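Local structure of probable secreted solute-binding lipoprotein (Streptomyces coelicolor, 3I3V) at residues P24-L27 with A28-R32; E56-L60 with A61-A65; Y130-A133 with L134-A138; P339-G342 with A343-L347. The protein probably serves as the extracellular solute-binding component of a bacterial transport system, capturing a solute for uptake across the membrane. All coordinates share one frame; numbering follows the deposited sequence.

The four contacts are each local, made within a single stretch of chain, and follow one another in series. Contact 1 lies in helix 23-36, between strands 9-14 and 41-46; contact 2 closes helix 51-60 just before strand 67-70. These three strands belong to one mixed sheet, and the two contact centres are about 25 Å apart. Contact 3 starts helix 132-138 at the end of strand 122-131, in the second mixed sheet, about 55 Å from contact 2 between centres. Contact 4, in helix 339-345, packs on strand 263-266 of that sheet, its centre about 19 Å from that of contact 3. The contacts thus sample both sheet-centred parts of a periplasmic-binding-protein-type fold.

Contact 1 (P24-L27 with A28-R32); sequences PTYL and AAVDR
Val30 lays its CG2 methyl over one face of the Tyr26 ring, a CH-pi contact across one helical turn. The methyl is 3.8 Å from the ring centroid and sits off centre, near the hydroxyl end, with CG2 to Tyr26 CZ at 3.4 Å. Tyr26 CG stands opposite its backbone N (chi1 174°), while Val30 CG2 lies beside its own N, which brings methyl and ring together. Four backbone hydrogen bonds hold the turn. Val30 N to Tyr26 O is 2.9 Å and Asp31 N to Leu27 O is 3.0 Å. Ala29 N reaches Thr25 O at 3.0 Å, and Ala28 N to Pro24 O is longer at 3.3 Å. Asp31 OD2 comes within 2.9 Å of Leu27 O, but both are acceptors and no bond joins them; the carboxylate finds its partner through OD1, in a salt bridge to Arg34. The phenol oxygen is likewise satisfied, bonding Asn44 on strand 41-46, while its ring also meets Val12 and Thr14 of strand 9-14. Thr25 and Ala29 turn to helices 313-323 and 300-310. With a mostly apolar buried side and an exposed side bearing Leu27 and Asp31, this is the connecting helix of a beta-alpha-beta unit, strand 9-14, helix 23-36 and strand 41-46.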
loop_
_atom_site.group_PDB
_atom_site.type_symbol
_atom_site.label_atom_id
_atom_site.label_comp_id
_atom_site.label_asym_id
_atom_site.label_seq_id
_atom_site.Cartn_x
_atom_site.Cartn_y
_atom_site.Cartn_z
ATOM N N PRO C 24 -54.036 -3.241 11.133
ATOM C CA PRO C 24 -53.452 -2.128 11.896
ATOM C C PRO C 24 -51.972 -1.928 11.587
ATOM O O PRO C 24 -51.523 -0.822 11.309
ATOM C CB PRO C 24 -53.680 -2.545 13.351
ATOM C CG PRO C 24 -54.953 -3.364 13.271
ATOM C CD PRO C 24 -54.699 -4.202 12.036
ATOM N N THR C 25 -51.210 -3.007 11.636
ATOM C CA THR C 25 -49.787 -2.921 11.363
ATOM C C THR C 25 -49.486 -2.663 9.885
ATOM O O THR C 25 -48.443 -2.074 9.561
ATOM C CB THR C 25 -49.085 -4.181 11.833
ATOM O OG1 THR C 25 -49.466 -4.433 13.192
ATOM C CG2 THR C 25 -47.582 -4.008 11.758
ATOM N N TYR C 26 -50.382 -3.087 8.987
ATOM C CA TYR C 26 -50.161 -2.832 7.566
ATOM C C TYR C 26 -50.282 -1.336 7.313
ATOM O O TYR C 26 -49.455 -0.751 6.629
ATOM C CB TYR C 26 -51.182 -3.555 6.683
ATOM C CG TYR C 26 -51.037 -3.166 5.227
ATOM C CD1 TYR C 26 -49.900 -3.505 4.509
ATOM C CD2 TYR C 26 -52.017 -2.414 4.586
ATOM C CE1 TYR C 26 -49.738 -3.107 3.184
ATOM C CE2 TYR C 26 -51.869 -2.007 3.264
ATOM C CZ TYR C 26 -50.729 -2.356 2.565
ATOM O OH TYR C 26 -50.585 -1.960 1.246
ATOM N N LEU C 27 -51.319 -0.717 7.864
ATOM C CA LEU C 27 -51.507 0.712 7.679
ATOM C C LEU C 27 -50.283 1.486 8.187
ATOM O O LEU C 27 -49.767 2.363 7.495
ATOM C CB LEU C 27 -52.801 1.166 8.374
ATOM C CG LEU C 27 -54.077 0.594 7.713
ATOM C CD1 LEU C 27 -55.300 1.063 8.442
ATOM C CD2 LEU C 27 -54.164 1.035 6.255
ATOM N N ALA C 28 -49.799 1.148 9.379
ATOM C CA ALA C 28 -48.627 1.830 9.926
ATOM C C ALA C 28 -47.417 1.639 9.018
ATOM O O ALA C 28 -46.613 2.549 8.863
ATOM C CB ALA C 28 -48.313 1.313 11.324
ATOM N N ALA C 29 -47.275 0.455 8.428
ATOM C CA ALA C 29 -46.145 0.207 7.540
ATOM C C ALA C 29 -46.259 1.082 6.297
ATOM O O ALA C 29 -45.261 1.621 5.835
ATOM C CB ALA C 29 -46.075 -1.267 7.147
ATOM N N VAL C 30 -47.472 1.229 5.765
ATOM C CA VAL C 30 -47.703 2.065 4.582
ATOM C C VAL C 30 -47.301 3.509 4.855
ATOM O O VAL C 30 -46.619 4.131 4.050
ATOM C CB VAL C 30 -49.198 2.061 4.143
ATOM C CG1 VAL C 30 -49.464 3.212 3.179
ATOM C CG2 VAL C 30 -49.547 0.747 3.468
ATOM N N ASP C 31 -47.733 4.034 5.999
ATOM C CA ASP C 31 -47.426 5.408 6.375
ATOM C C ASP C 31 -45.947 5.578 6.667
ATOM O O ASP C 31 -45.390 6.650 6.456
ATOM C CB ASP C 31 -48.258 5.819 7.580
ATOM C CG ASP C 31 -49.737 5.663 7.329
ATOM O OD1 ASP C 31 -50.195 6.068 6.236
ATOM O OD2 ASP C 31 -50.439 5.140 8.218
ATOM N N ARG C 32 -45.308 4.519 7.143
ATOM C CA ARG C 32 -43.884 4.588 7.418
ATOM C C ARG C 32 -43.184 4.644 6.057
ATOM O O ARG C 32 -42.270 5.443 5.853
ATOM C CB ARG C 32 -43.426 3.364 8.223
ATOM C CG ARG C 32 -42.090 3.544 8.950
ATOM C CD ARG C 32 -40.895 3.607 7.995
ATOM N NE ARG C 32 -39.677 4.111 8.642
ATOM C CZ ARG C 32 -39.532 5.352 9.109
ATOM N NH1 ARG C 32 -40.525 6.223 9.005
ATOM N NH2 ARG C 32 -38.395 5.732 9.679
#

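Contact 2 (E56-L60 with A61-A65); sequences ETSRL and ARKEA
Ser58 and Arg59 meet Glu64 where the chain doubles back after helix 51-60, in a Schellman motif with Arg62 at positive phi (56°). Its central bond is nearly straight: Lys63 N gives its hydrogen to Ser58 O at 3.0 Å, with an N-H...O angle of 169°. Arg62 N bonds Arg59 O, also at 3.0 Å, but approaches from above the carbonyl plane. Ala61 N has weak bonds to Thr57 O and Ser58 O.

The close packing is around Glu64. Its CG is wedged between backbone N and carbonyl carbon (chi1 75°), and a bend at chi2 folds the carboxylate back along Arg59. The two side chains run side by side in the same direction, with Arg59 CD 3.6 Å from Glu64 CD; Ser58 CB also rests on Glu64 CA at 3.6 Å. The charged ends are less well matched. Arg59 NH1 and Glu64 OE1 form a long salt bridge of 3.7 Å, with the oxygen well out of the guanidinium plane, so that charge attraction acts without a directed N-H. OE1 also receives a weak hydrogen bond from Asn295 N.

The solvent-facing parts are looser. Arg62 extends outward, its NH1 4.5 Å from Arg59 NH1, a proximity of like charges. Elsewhere on the turn a water bridges Ser58 OG and Lys63 O.

Arg59 and Glu64 both pack on Pro294 at the start of helix 294-298, while Ala65 meets Val11 and His13 of strand 9-14, leading the chain into strand 67-70.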
loop_
_atom_site.group_PDB
_atom_site.type_symbol
_atom_site.label_atom_id
_atom_site.label_comp_id
_atom_site.label_asym_id
_atom_site.label_seq_id
_atom_site.Cartn_x
_atom_site.Cartn_y
_atom_site.Cartn_z
ATOM N N GLU C 56 -59.712 -9.246 -11.254
ATOM C CA GLU C 56 -59.829 -9.774 -12.616
ATOM C C GLU C 56 -60.613 -8.818 -13.513
ATOM O O GLU C 56 -60.287 -8.635 -14.687
ATOM C CB GLU C 56 -60.468 -11.169 -12.588
ATOM C CG GLU C 56 -59.583 -12.167 -11.864
ATOM C CD GLU C 56 -60.167 -13.561 -11.785
ATOM O OE1 GLU C 56 -61.291 -13.768 -12.290
ATOM O OE2 GLU C 56 -59.496 -14.451 -11.213
ATOM N N THR C 57 -61.634 -8.182 -12.957
ATOM C CA THR C 57 -62.404 -7.227 -13.739
ATOM C C THR C 57 -61.509 -6.036 -14.093
ATOM O O THR C 57 -61.634 -5.459 -15.172
ATOM C CB THR C 57 -63.620 -6.723 -12.962
ATOM O OG1 THR C 57 -64.395 -7.842 -12.511
ATOM C CG2 THR C 57 -64.477 -5.832 -13.849
ATOM N N SER C 58 -60.608 -5.666 -13.185
ATOM C CA SER C 58 -59.691 -4.552 -13.433
ATOM C C SER C 58 -58.616 -4.942 -14.438
ATOM O O SER C 58 -58.177 -4.124 -15.233
ATOM C CB SER C 58 -59.005 -4.106 -12.141
ATOM O OG SER C 58 -59.849 -3.273 -11.369
ATOM N N ARG C 59 -58.181 -6.197 -14.378
ATOM C CA ARG C 59 -57.146 -6.705 -15.269
ATOM C C ARG C 59 -57.624 -6.717 -16.726
ATOM O O ARG C 59 -56.889 -6.358 -17.642
ATOM C CB ARG C 59 -56.747 -8.111 -14.813
ATOM C CG ARG C 59 -55.770 -8.836 -15.706
ATOM C CD ARG C 59 -54.399 -8.179 -15.761
ATOM N NE ARG C 59 -53.535 -8.953 -16.644
ATOM C CZ ARG C 59 -52.968 -8.485 -17.750
ATOM N NH1 ARG C 59 -53.156 -7.225 -18.117
ATOM N NH2 ARG C 59 -52.242 -9.296 -18.510
ATOM N N LEU C 60 -58.871 -7.125 -16.924
ATOM C CA LEU C 60 -59.469 -7.180 -18.250
ATOM C C LEU C 60 -59.700 -5.782 -18.827
ATOM O O LEU C 60 -59.756 -5.607 -20.041
ATOM C CB LEU C 60 -60.787 -7.950 -18.177
ATOM C CG LEU C 60 -60.591 -9.445 -17.916
ATOM C CD1 LEU C 60 -61.831 -10.049 -17.281
ATOM C CD2 LEU C 60 -60.250 -10.131 -19.239
ATOM N N ALA C 61 -59.830 -4.789 -17.956
ATOM C CA ALA C 61 -60.037 -3.416 -18.401
ATOM C C ALA C 61 -58.687 -2.720 -18.517
ATOM O O ALA C 61 -58.616 -1.522 -18.781
ATOM C CB ALA C 61 -60.926 -2.669 -17.418
ATOM N N ARG C 62 -57.621 -3.490 -18.313
ATOM C CA ARG C 62 -56.257 -2.974 -18.392
ATOM C C ARG C 62 -55.997 -1.788 -17.469
ATOM O O ARG C 62 -55.400 -0.785 -17.878
ATOM C CB ARG C 62 -55.928 -2.593 -19.838
ATOM C CG ARG C 62 -55.995 -3.767 -20.801
ATOM C CD ARG C 62 -55.658 -3.329 -22.216
ATOM N NE ARG C 62 -55.856 -4.416 -23.171
ATOM C CZ ARG C 62 -55.182 -5.559 -23.141
ATOM N NH1 ARG C 62 -54.262 -5.760 -22.209
ATOM N NH2 ARG C 62 -55.439 -6.501 -24.035
ATOM N N LYS C 63 -56.451 -1.900 -16.224
ATOM C CA LYS C 63 -56.232 -0.840 -15.246
ATOM C C LYS C 63 -56.149 -1.421 -13.832
ATOM O O LYS C 63 -56.558 -0.785 -12.865
ATOM C CB LYS C 63 -57.341 0.216 -15.343
ATOM C CG LYS C 63 -58.748 -0.282 -15.011
ATOM C CD LYS C 63 -59.792 0.825 -15.241
ATOM C CE LYS C 63 -61.201 0.402 -14.819
ATOM N NZ LYS C 63 -61.317 0.119 -13.350
ATOM N N GLU C 64 -55.601 -2.630 -13.725
ATOM C CA GLU C 64 -55.467 -3.303 -12.437
ATOM C C GLU C 64 -54.342 -2.712 -11.590
ATOM O O GLU C 64 -53.401 -2.113 -12.113
ATOM C CB GLU C 64 -55.219 -4.807 -12.632
ATOM C CG GLU C 64 -53.812 -5.184 -13.100
ATOM C CD GLU C 64 -53.569 -4.877 -14.574
ATOM O OE1 GLU C 64 -52.466 -5.174 -15.077
ATOM O OE2 GLU C 64 -54.486 -4.340 -15.224
ATOM N N ALA C 65 -54.453 -2.891 -10.276
ATOM C CA ALA C 65 -53.452 -2.400 -9.339
ATOM C C ALA C 65 -52.071 -2.933 -9.720
ATOM O O ALA C 65 -51.963 -3.919 -10.447
ATOM C CB ALA C 65 -53.816 -2.837 -7.921
HETATM O O HOH W 1 -58.133 -0.958 -10.038
#

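Contact 3 (Y130-A133 with L134-A138); sequences YNRA and LLDRA
Asp136 N bonds Arg132 O at 2.8 Å in the first turn of helix 132-138, which starts where strand 122-131 ends and has Asn131 at its N-cap position. Two further backbone bonds complete the turn: Leu135 N to Asn131 O at 3.1 Å and Arg137 N to Ala133 O, also 3.1 Å. The side chains of Arg132 and Asp136 add only a distant attraction, since NH1 and OD1 are 4.3 Å apart, beyond a salt bridge, although the oxygen lies near the guanidinium plane. Arg132 is engaged more firmly elsewhere: NE forms a salt bridge with Glu264, and NH1 bonds Asp141 O. Across the strand end, backbone bonds join Tyr130 to Glu264 and Asn131 to Ala243, tying the helix start to the sheet.

Farther out lies the apolar packing. Leu134 CD2 passes 3.9 Å from Ala133 CB, and the leucine continues onto Ala243 and Ile162. Leu135, with CG beside its backbone N (chi1 -72°), sends CD1 back toward Tyr130 CB at 4.2 Å and also packs on Leu157 of helix 147-159. Arg137, extended from CG to NE, reaches back along the preceding turn: Ala133 O stands 3.7 Å above one face of its guanidinium, offset toward the rim, and Arg137 NH2 lies 3.9 Å from Ala133 CB.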
loop_
_atom_site.group_PDB
_atom_site.type_symbol
_atom_site.label_atom_id
_atom_site.label_comp_id
_atom_site.label_asym_id
_atom_site.label_seq_id
_atom_site.Cartn_x
_atom_site.Cartn_y
_atom_site.Cartn_z
ATOM N N TYR C 130 -52.743 -26.703 25.810
ATOM C CA TYR C 130 -53.091 -27.530 26.970
ATOM C C TYR C 130 -53.192 -26.676 28.236
ATOM O O TYR C 130 -52.227 -26.024 28.637
ATOM C CB TYR C 130 -52.021 -28.608 27.190
ATOM C CG TYR C 130 -51.834 -29.563 26.024
ATOM C CD1 TYR C 130 -52.492 -30.786 25.988
ATOM C CD2 TYR C 130 -50.994 -29.236 24.958
ATOM C CE1 TYR C 130 -52.320 -31.667 24.924
ATOM C CE2 TYR C 130 -50.817 -30.109 23.891
ATOM C CZ TYR C 130 -51.483 -31.323 23.882
ATOM O OH TYR C 130 -51.307 -32.197 22.837
ATOM N N ASN C 131 -54.362 -26.682 28.861
ATOM C CA ASN C 131 -54.579 -25.913 30.080
ATOM C C ASN C 131 -53.993 -26.696 31.269
ATOM O O ASN C 131 -54.523 -27.732 31.664
ATOM C CB ASN C 131 -56.088 -25.658 30.252
ATOM C CG ASN C 131 -56.417 -24.863 31.508
ATOM O OD1 ASN C 131 -57.459 -24.209 31.585
ATOM N ND2 ASN C 131 -55.541 -24.931 32.505
ATOM N N ARG C 132 -52.888 -26.204 31.822
ATOM C CA ARG C 132 -52.214 -26.863 32.943
ATOM C C ARG C 132 -53.018 -26.888 34.233
ATOM O O ARG C 132 -53.075 -27.904 34.919
ATOM C CB ARG C 132 -50.868 -26.200 33.209
ATOM C CG ARG C 132 -49.720 -26.812 32.448
ATOM C CD ARG C 132 -49.388 -28.175 33.003
ATOM N NE ARG C 132 -48.199 -28.735 32.373
ATOM C CZ ARG C 132 -47.676 -29.907 32.699
ATOM N NH1 ARG C 132 -48.243 -30.638 33.648
ATOM N NH2 ARG C 132 -46.591 -30.347 32.079
ATOM N N ALA C 133 -53.623 -25.759 34.573
ATOM C CA ALA C 133 -54.421 -25.685 35.783
ATOM C C ALA C 133 -55.427 -26.828 35.799
ATOM O O ALA C 133 -55.635 -27.466 36.829
ATOM C CB ALA C 133 -55.145 -24.354 35.850
ATOM N N LEU C 134 -56.047 -27.095 34.654
ATOM C CA LEU C 134 -57.036 -28.164 34.573
ATOM C C LEU C 134 -56.410 -29.561 34.530
ATOM O O LEU C 134 -56.988 -30.513 35.052
ATOM C CB LEU C 134 -57.957 -27.939 33.367
ATOM C CG LEU C 134 -59.019 -26.836 33.528
ATOM C CD1 LEU C 134 -60.103 -27.286 34.483
ATOM C CD2 LEU C 134 -58.370 -25.566 34.054
ATOM N N LEU C 135 -55.238 -29.691 33.913
ATOM C CA LEU C 135 -54.570 -30.988 33.863
ATOM C C LEU C 135 -54.116 -31.342 35.279
ATOM O O LEU C 135 -54.070 -32.519 35.653
ATOM C CB LEU C 135 -53.360 -30.962 32.921
ATOM C CG LEU C 135 -53.619 -30.897 31.407
ATOM C CD1 LEU C 135 -52.293 -30.939 30.653
ATOM C CD2 LEU C 135 -54.513 -32.053 30.988
ATOM N N ASP C 136 -53.791 -30.313 36.064
ATOM C CA ASP C 136 -53.361 -30.501 37.444
ATOM C C ASP C 136 -54.530 -30.948 38.315
ATOM O O ASP C 136 -54.385 -31.874 39.109
ATOM C CB ASP C 136 -52.761 -29.210 38.017
ATOM C CG ASP C 136 -51.317 -28.978 37.577
ATOM O OD1 ASP C 136 -50.644 -29.934 37.134
ATOM O OD2 ASP C 136 -50.844 -27.830 37.694
ATOM N N ARG C 137 -55.684 -30.298 38.173
ATOM C CA ARG C 137 -56.854 -30.676 38.961
ATOM C C ARG C 137 -57.210 -32.141 38.718
ATOM O O ARG C 137 -57.703 -32.830 39.612
ATOM C CB ARG C 137 -58.084 -29.842 38.589
ATOM C CG ARG C 137 -57.914 -28.336 38.574
ATOM C CD ARG C 137 -59.292 -27.655 38.546
ATOM N NE ARG C 137 -59.287 -26.340 37.898
ATOM C CZ ARG C 137 -58.548 -25.302 38.284
ATOM N NH1 ARG C 137 -57.737 -25.411 39.330
ATOM N NH2 ARG C 137 -58.619 -24.151 37.619
ATOM N N ALA C 138 -56.959 -32.607 37.497
ATOM C CA ALA C 138 -57.283 -33.976 37.109
ATOM C C ALA C 138 -56.245 -35.016 37.500
ATOM O O ALA C 138 -56.533 -36.212 37.515
ATOM C CB ALA C 138 -57.532 -34.035 35.605
#

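Contact 4 (P339-G342 with A343-L347); sequences PLVG and AAQRL
Four successive backbone hydrogen bonds join 339-342 to 343-347, from Ala343 N to Pro339 O (2.9 Å) through to Arg346 N to Gly342 O (3.1 Å), the i to i+4 pattern of an alpha-helix. Val341 and Gln345, one turn apart, lie alongside each other and point the same way. The contact is between Val341 CG1 and Gln345 NE2, 3.8 Å apart, with Gln345 CG resting 3.4 Å from Val341 O. Gln345 extends beyond CG (chi2 167°), carrying its amide past the valine to two partners: OE1 accepts from Ser335 N, and NE2 bonds Asp326 OD1. Both amide ends are therefore satisfied, which fixes the rotation of the group. Ala343 and Ala344 nestle against the preceding turn, Ala343 CB 3.4 Å from Pro339 O. Arg346 runs its CB and CG alongside Gly342 O, CG at 3.5 Å, before its chain bends at chi3. Val341 also meets Ala253 and Ser335. With Leu340 on Thr263 and Ala343 on Val265, this short amphipathic alpha-helix lies against strand 263-266, a helix-on-sheet packing within the alpha/beta fold of solute-binding proteins.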
loop_
_atom_site.group_PDB
_atom_site.type_symbol
_atom_site.label_atom_id
_atom_site.label_comp_id
_atom_site.label_asym_id
_atom_site.label_seq_id
_atom_site.Cartn_x
_atom_site.Cartn_y
_atom_site.Cartn_z
ATOM N N PRO C 339 -48.825 -13.990 24.403
ATOM C CA PRO C 339 -48.216 -15.167 25.035
ATOM C C PRO C 339 -48.308 -16.517 24.335
ATOM O O PRO C 339 -47.287 -17.133 24.047
ATOM C CB PRO C 339 -48.870 -15.185 26.414
ATOM C CG PRO C 339 -48.971 -13.734 26.720
ATOM C CD PRO C 339 -49.530 -13.187 25.418
ATOM N N LEU C 340 -49.518 -16.990 24.071
ATOM C CA LEU C 340 -49.671 -18.293 23.427
ATOM C C LEU C 340 -49.160 -18.280 21.992
ATOM O O LEU C 340 -48.681 -19.296 21.491
ATOM C CB LEU C 340 -51.135 -18.743 23.473
ATOM C CG LEU C 340 -51.714 -18.776 24.891
ATOM C CD1 LEU C 340 -53.154 -19.205 24.830
ATOM C CD2 LEU C 340 -50.896 -19.723 25.773
ATOM N N VAL C 341 -49.265 -17.130 21.334
ATOM C CA VAL C 341 -48.774 -17.003 19.966
ATOM C C VAL C 341 -47.256 -17.071 19.996
ATOM O O VAL C 341 -46.642 -17.779 19.195
ATOM C CB VAL C 341 -49.214 -15.669 19.327
ATOM C CG1 VAL C 341 -48.577 -15.511 17.951
ATOM C CG2 VAL C 341 -50.730 -15.637 19.203
ATOM N N GLY C 342 -46.654 -16.342 20.934
ATOM C CA GLY C 342 -45.208 -16.352 21.071
ATOM C C GLY C 342 -44.693 -17.737 21.433
ATOM O O GLY C 342 -43.652 -18.172 20.928
ATOM N N ALA C 343 -45.416 -18.438 22.307
ATOM C CA ALA C 343 -45.020 -19.792 22.713
ATOM C C ALA C 343 -45.124 -20.781 21.540
ATOM O O ALA C 343 -44.295 -21.690 21.401
ATOM C CB ALA C 343 -45.886 -20.271 23.882
ATOM N N ALA C 344 -46.140 -20.617 20.700
ATOM C CA ALA C 344 -46.294 -21.500 19.548
ATOM C C ALA C 344 -45.121 -21.282 18.587
ATOM O O ALA C 344 -44.593 -22.227 17.999
ATOM C CB ALA C 344 -47.616 -21.215 18.840
ATOM N N GLN C 345 -44.722 -20.024 18.432
ATOM C CA GLN C 345 -43.619 -19.683 17.541
ATOM C C GLN C 345 -42.296 -20.253 18.024
ATOM O O GLN C 345 -41.448 -20.624 17.210
ATOM C CB GLN C 345 -43.496 -18.159 17.404
ATOM C CG GLN C 345 -44.582 -17.523 16.557
ATOM C CD GLN C 345 -44.620 -16.024 16.697
ATOM O OE1 GLN C 345 -43.933 -15.448 17.537
ATOM N NE2 GLN C 345 -45.437 -15.379 15.880
ATOM N N ARG C 346 -42.132 -20.321 19.347
ATOM C CA ARG C 346 -40.907 -20.831 19.959
ATOM C C ARG C 346 -40.792 -22.349 19.945
ATOM O O ARG C 346 -39.792 -22.907 20.403
ATOM C CB ARG C 346 -40.768 -20.321 21.397
ATOM C CG ARG C 346 -40.290 -18.879 21.499
ATOM C CD ARG C 346 -39.718 -18.584 22.882
ATOM N NE ARG C 346 -40.616 -17.786 23.714
ATOM C CZ ARG C 346 -40.474 -16.481 23.937
ATOM N NH1 ARG C 346 -39.464 -15.809 23.390
ATOM N NH2 ARG C 346 -41.341 -15.846 24.716
ATOM N N LEU C 347 -41.822 -23.012 19.430
ATOM C CA LEU C 347 -41.833 -24.467 19.316
ATOM C C LEU C 347 -40.846 -24.821 18.197
ATOM O O LEU C 347 -40.849 -24.188 17.143
ATOM C CB LEU C 347 -43.248 -24.941 18.954
ATOM C CG LEU C 347 -44.100 -25.754 19.937
ATOM C CD1 LEU C 347 -43.790 -25.392 21.377
ATOM C CD2 LEU C 347 -45.573 -25.514 19.612
#